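Local coordinates for penicillin-binding protein 1A (Mycobacterium tuberculosis, PDB 5CXW), which builds mycobacterial cell wall, its penicillin-sensitive C-terminal transpeptidase domain, captured here with penicillin V, cross-linking the peptides of peptidoglycan, at residues T95-S98 with F99-F102; Q208-V211 with I212-A215. All coordinates share one frame; numbering follows the deposited sequence.

Interaction 1 (T95-S98 with F99-F102); sequences TGSS and FKVF. With 35P ((2R,4S)-5,5-dimethyl-2-{(1R)-2-oxo-1-[(phenoxyacetyl)amino]ethyl}-1,3-thiazolidine-4-carboxylic acid), chain C.
Thr95 OG1 meets the Phe99 ring obliquely, 3.3 Å from CD1, while Phe102 CD2 covers one face of that ring near its centre. In the Phe102 ring, Val101 CG2 lies over one face and Phe99 CG sits at the edge, in plane. The rings lie in and beside the SxxK motif of penicillin-binding transpeptidases, in which the serine and lysine stand one turn apart at a helix start. Phe99 is one of its two middle residues, and Phe102 lies just beyond Lys100. Ser97 is acylated: its OG is bonded covalently to C6 of the opened penicillin V, at 1.3 Å. The new ester carbonyl, O17, accepts a hydrogen bond from Ser97 N at 2.7 Å, consistent with an oxyanion hole. The drug nitrogen N7 donates back to Ser97 OG. Lys100 runs alongside Ser97. Its chain is extended beyond CG (chi2 176°), which carries NZ to the ester oxygen, but the NZ to Ser97 OG bond is weak at 3.3 Å. NZ is also hydrogen-bonded to Ser150 OG, its strongest partner, and to Asn152 OD1, consistent with the SxN motif of the family. The turn itself is held by backbone bonds from Phe99 N to Gly96 O and from Lys100 N to Ser97 O. Thr95 O takes two donors on the same face of its plane, Ser98 N and, at 2.7 Å, Ser98 OG.

Interaction 2 (Q208-V211 with I212-A215); sequences QTRV and IDMA. With PEG (di(hydroxyethyl)ether), chain D.
Ile212 lays its CG2 over one face of the Arg210 guanidinium, 3.9 Å above the plane and offset toward the rim. The two side chains lie side by side and point the same way. This is the N-terminal turn of helix 211-222 in the transpeptidase domain, with Arg210 at the N-cap position. Asp213, next in sequence, folds its carboxylate back onto the residue that caps the helix. CG stands beside its own backbone N (chi1 -70°), and the carboxylate reaches both the main chain and the side chain of Arg210. OD2 accepts from Arg210 N at 3.1 Å through its anti lone pair, the bond an N3 residue makes to the N-cap in one half of a capping box. Arg210 NE also donates to OD2, at 2.9 Å, from above the carboxylate plane yet within its own guanidinium plane. Arg210 NH2 completes the side-on salt bridge to Asp213 OD1, also at 2.9 Å. The planes of the two groups are 54° apart, so the paired groups are twisted against each other rather than coplanar. A bend at chi3 (-71°) turns the arginine toward the acid. Outside the pair, Gln90 holds Arg210 NH1 and the backbone N of Ala179 holds Asp213 OD1, which would further fix both groups. Nearer the backbone, Asp213 CB meets Thr209 CG2 at 3.6 Å. Met214 follows, and its side chain crosses that of Thr209 at about a right angle. Met214 N donates to Arg210 O. Ala215 and Val211 both pack on the central sheet through Val65 and Ala318. Ala215 N closes the turn on Val211 O at 3.1 Å.

In the fold
Interaction 1 precedes interaction 2 along the chain, and their centres are 11 Å apart within one transpeptidase domain. Each stands where a short strand gives way to a helix. Strands 93-94 and 208-209 pair antiparallel, and helices 100-109 and 211-222 follow them. The two contacts touch directly. Ser98 OG lies 3.3 Å from Met214 CE, and Thr95 CG2 lies 3.7 Å from Thr209 CB. Helix 211-222 in turn rests on strands 60-67 and 315-323 of the five-stranded sheet. The acylated serine turn is thus joined to the central sheet through residues 208-215, with the Met214 side chain about 9 Å from that of Ser97.

Interaction 1 (T95-S98 with F99-F102)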
# COMPACT_ATOMS: atom_id res chain seq x y z
N THR A 95 -1.95 9.08 -0.01
CA THR A 95 -2.52 7.73 0.23
C THR A 95 -3.88 7.70 0.88
O THR A 95 -4.54 6.61 0.93
CB THR A 95 -1.54 6.93 1.11
OG1 THR A 95 -1.27 7.68 2.29
CG2 THR A 95 -0.27 6.68 0.35
N GLY A 96 -4.32 8.85 1.44
CA GLY A 96 -5.57 8.92 2.12
C GLY A 96 -5.60 7.88 3.23
O GLY A 96 -4.59 7.62 3.87
N SER A 97 -6.78 7.29 3.42
CA SER A 97 -7.04 6.43 4.57
C SER A 97 -6.26 5.13 4.54
O SER A 97 -6.26 4.42 5.56
CB SER A 97 -8.50 6.09 4.66
OG SER A 97 -9.28 7.27 4.92
N SER A 98 -5.58 4.80 3.45
CA SER A 98 -4.77 3.59 3.44
C SER A 98 -3.60 3.73 4.42
O SER A 98 -3.00 2.73 4.83
CB SER A 98 -4.31 3.21 2.04
OG SER A 98 -3.46 4.16 1.45
N PHE A 99 -3.29 4.98 4.81
CA PHE A 99 -2.19 5.22 5.71
C PHE A 99 -2.60 4.98 7.18
O PHE A 99 -1.70 4.87 8.07
CB PHE A 99 -1.66 6.64 5.57
CG PHE A 99 -0.16 6.71 5.62
CD1 PHE A 99 0.57 6.22 4.57
CD2 PHE A 99 0.51 7.22 6.71
CE1 PHE A 99 1.92 6.22 4.59
CE2 PHE A 99 1.91 7.24 6.71
CZ PHE A 99 2.60 6.74 5.66
N LYS A 100 -3.91 4.82 7.46
CA LYS A 100 -4.35 4.65 8.83
C LYS A 100 -3.75 3.41 9.51
O LYS A 100 -3.66 3.36 10.75
CB LYS A 100 -5.90 4.52 8.93
CG LYS A 100 -6.62 5.82 8.65
CD LYS A 100 -8.12 5.70 8.64
CE LYS A 100 -8.69 7.03 8.28
NZ LYS A 100 -10.10 6.92 8.08
N VAL A 101 -3.45 2.39 8.71
CA VAL A 101 -2.92 1.13 9.25
C VAL A 101 -1.65 1.40 10.01
O VAL A 101 -1.34 0.70 10.96
CB VAL A 101 -2.72 0.00 8.20
CG1 VAL A 101 -3.99 -0.25 7.46
CG2 VAL A 101 -1.54 0.29 7.28
N PHE A 102 -0.90 2.45 9.63
CA PHE A 102 0.36 2.73 10.36
C PHE A 102 0.11 3.38 11.70
O PHE A 102 0.91 3.18 12.63
CB PHE A 102 1.33 3.54 9.46
CG PHE A 102 1.58 2.84 8.18
CD1 PHE A 102 2.10 1.55 8.19
CD2 PHE A 102 1.25 3.40 6.98
CE1 PHE A 102 2.28 0.84 7.00
CE2 PHE A 102 1.43 2.69 5.79
CZ PHE A 102 1.94 1.40 5.80
C24 35P C . -13.53 14.91 1.97
C23 35P C . -14.07 15.81 1.05
C22 35P C . -14.12 15.48 -0.28
C21 35P C . -13.65 14.26 -0.74
C20 35P C . -13.13 13.35 0.15
C19 35P C . -13.08 13.67 1.53
O1 35P C . -12.58 12.81 2.48
C2 35P C . -12.34 11.46 2.11
C3 35P C . -12.10 10.65 3.36
O18 35P C . -12.58 11.02 4.43
N4 35P C . -11.37 9.56 3.18
C5 35P C . -11.10 8.64 4.27
C6 35P C . -9.86 7.92 3.92
O17 35P C . -9.39 7.80 2.77
C8 35P C . -12.24 7.56 4.52
N7 35P C . -11.73 6.44 3.79
S11 35P C . -13.81 7.83 3.89
C10 35P C . -13.81 6.62 2.66
C12 35P C . -14.39 7.18 1.36
C15 35P C . -14.61 5.40 3.00
C9 35P C . -12.32 6.31 2.48
C13 35P C . -11.90 5.00 1.88
O14 35P C . -11.59 4.08 2.70
O16 35P C . -11.85 4.93 0.63

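Interaction 2 (Q208-V211 with I212-A215)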
# COMPACT_ATOMS: atom_id res chain seq x y z
N GLN A 208 3.18 12.41 0.59
CA GLN A 208 3.43 11.63 -0.60
C GLN A 208 4.15 10.36 -0.29
O GLN A 208 5.15 10.36 0.43
CB GLN A 208 4.27 12.44 -1.59
CG GLN A 208 3.50 13.59 -2.18
CD GLN A 208 4.30 14.28 -3.29
OE1 GLN A 208 5.43 13.88 -3.64
NE2 GLN A 208 3.71 15.30 -3.86
N THR A 209 3.65 9.26 -0.85
CA THR A 209 4.22 7.95 -0.75
C THR A 209 4.07 7.28 -2.12
O THR A 209 3.20 7.64 -2.92
CB THR A 209 3.39 7.17 0.29
OG1 THR A 209 3.50 7.84 1.54
CG2 THR A 209 3.83 5.69 0.52
N ARG A 210 4.91 6.28 -2.41
CA ARG A 210 4.77 5.60 -3.72
C ARG A 210 3.93 4.33 -3.54
O ARG A 210 3.90 3.72 -2.47
CB ARG A 210 6.14 5.18 -4.24
CG ARG A 210 7.16 6.32 -4.37
CD ARG A 210 8.55 5.80 -4.74
NE ARG A 210 9.14 5.10 -3.60
CZ ARG A 210 10.26 4.38 -3.61
NH1 ARG A 210 10.99 4.28 -4.70
NH2 ARG A 210 10.69 3.83 -2.47
N VAL A 211 3.33 3.90 -4.65
CA VAL A 211 2.56 2.67 -4.68
C VAL A 211 3.48 1.51 -4.27
O VAL A 211 3.06 0.63 -3.50
CB VAL A 211 1.99 2.45 -6.09
CG1 VAL A 211 1.31 1.10 -6.25
CG2 VAL A 211 0.97 3.52 -6.48
N ILE A 212 4.74 1.48 -4.76
CA ILE A 212 5.64 0.42 -4.32
C ILE A 212 5.89 0.41 -2.82
O ILE A 212 5.95 -0.67 -2.23
CB ILE A 212 6.98 0.36 -5.13
CG1 ILE A 212 7.84 -0.82 -4.68
CG2 ILE A 212 7.76 1.69 -5.06
CD1 ILE A 212 8.77 -1.28 -5.82
N ASP A 213 5.98 1.58 -2.19
CA ASP A 213 6.17 1.68 -0.74
C ASP A 213 4.98 1.05 -0.02
O ASP A 213 5.15 0.33 0.93
CB ASP A 213 6.25 3.15 -0.27
CG ASP A 213 7.53 3.86 -0.72
OD1 ASP A 213 8.63 3.31 -0.48
OD2 ASP A 213 7.44 5.02 -1.21
N MET A 214 3.78 1.34 -0.49
CA MET A 214 2.57 0.80 0.17
C MET A 214 2.51 -0.76 0.05
O MET A 214 2.23 -1.45 1.03
CB MET A 214 1.29 1.43 -0.38
CG MET A 214 1.13 2.90 -0.04
SD MET A 214 1.03 3.22 1.74
CE MET A 214 -0.60 2.59 2.06
N ALA A 215 2.84 -1.29 -1.13
CA ALA A 215 2.84 -2.72 -1.31
C ALA A 215 3.87 -3.37 -0.39
O ALA A 215 3.60 -4.42 0.26
CB ALA A 215 3.11 -3.09 -2.75
O2 PEG D . -1.74 16.62 -3.71
C3 PEG D . -0.39 16.88 -4.08
C4 PEG D . 0.43 15.68 -3.70
O4 PEG D . 1.11 16.00 -2.50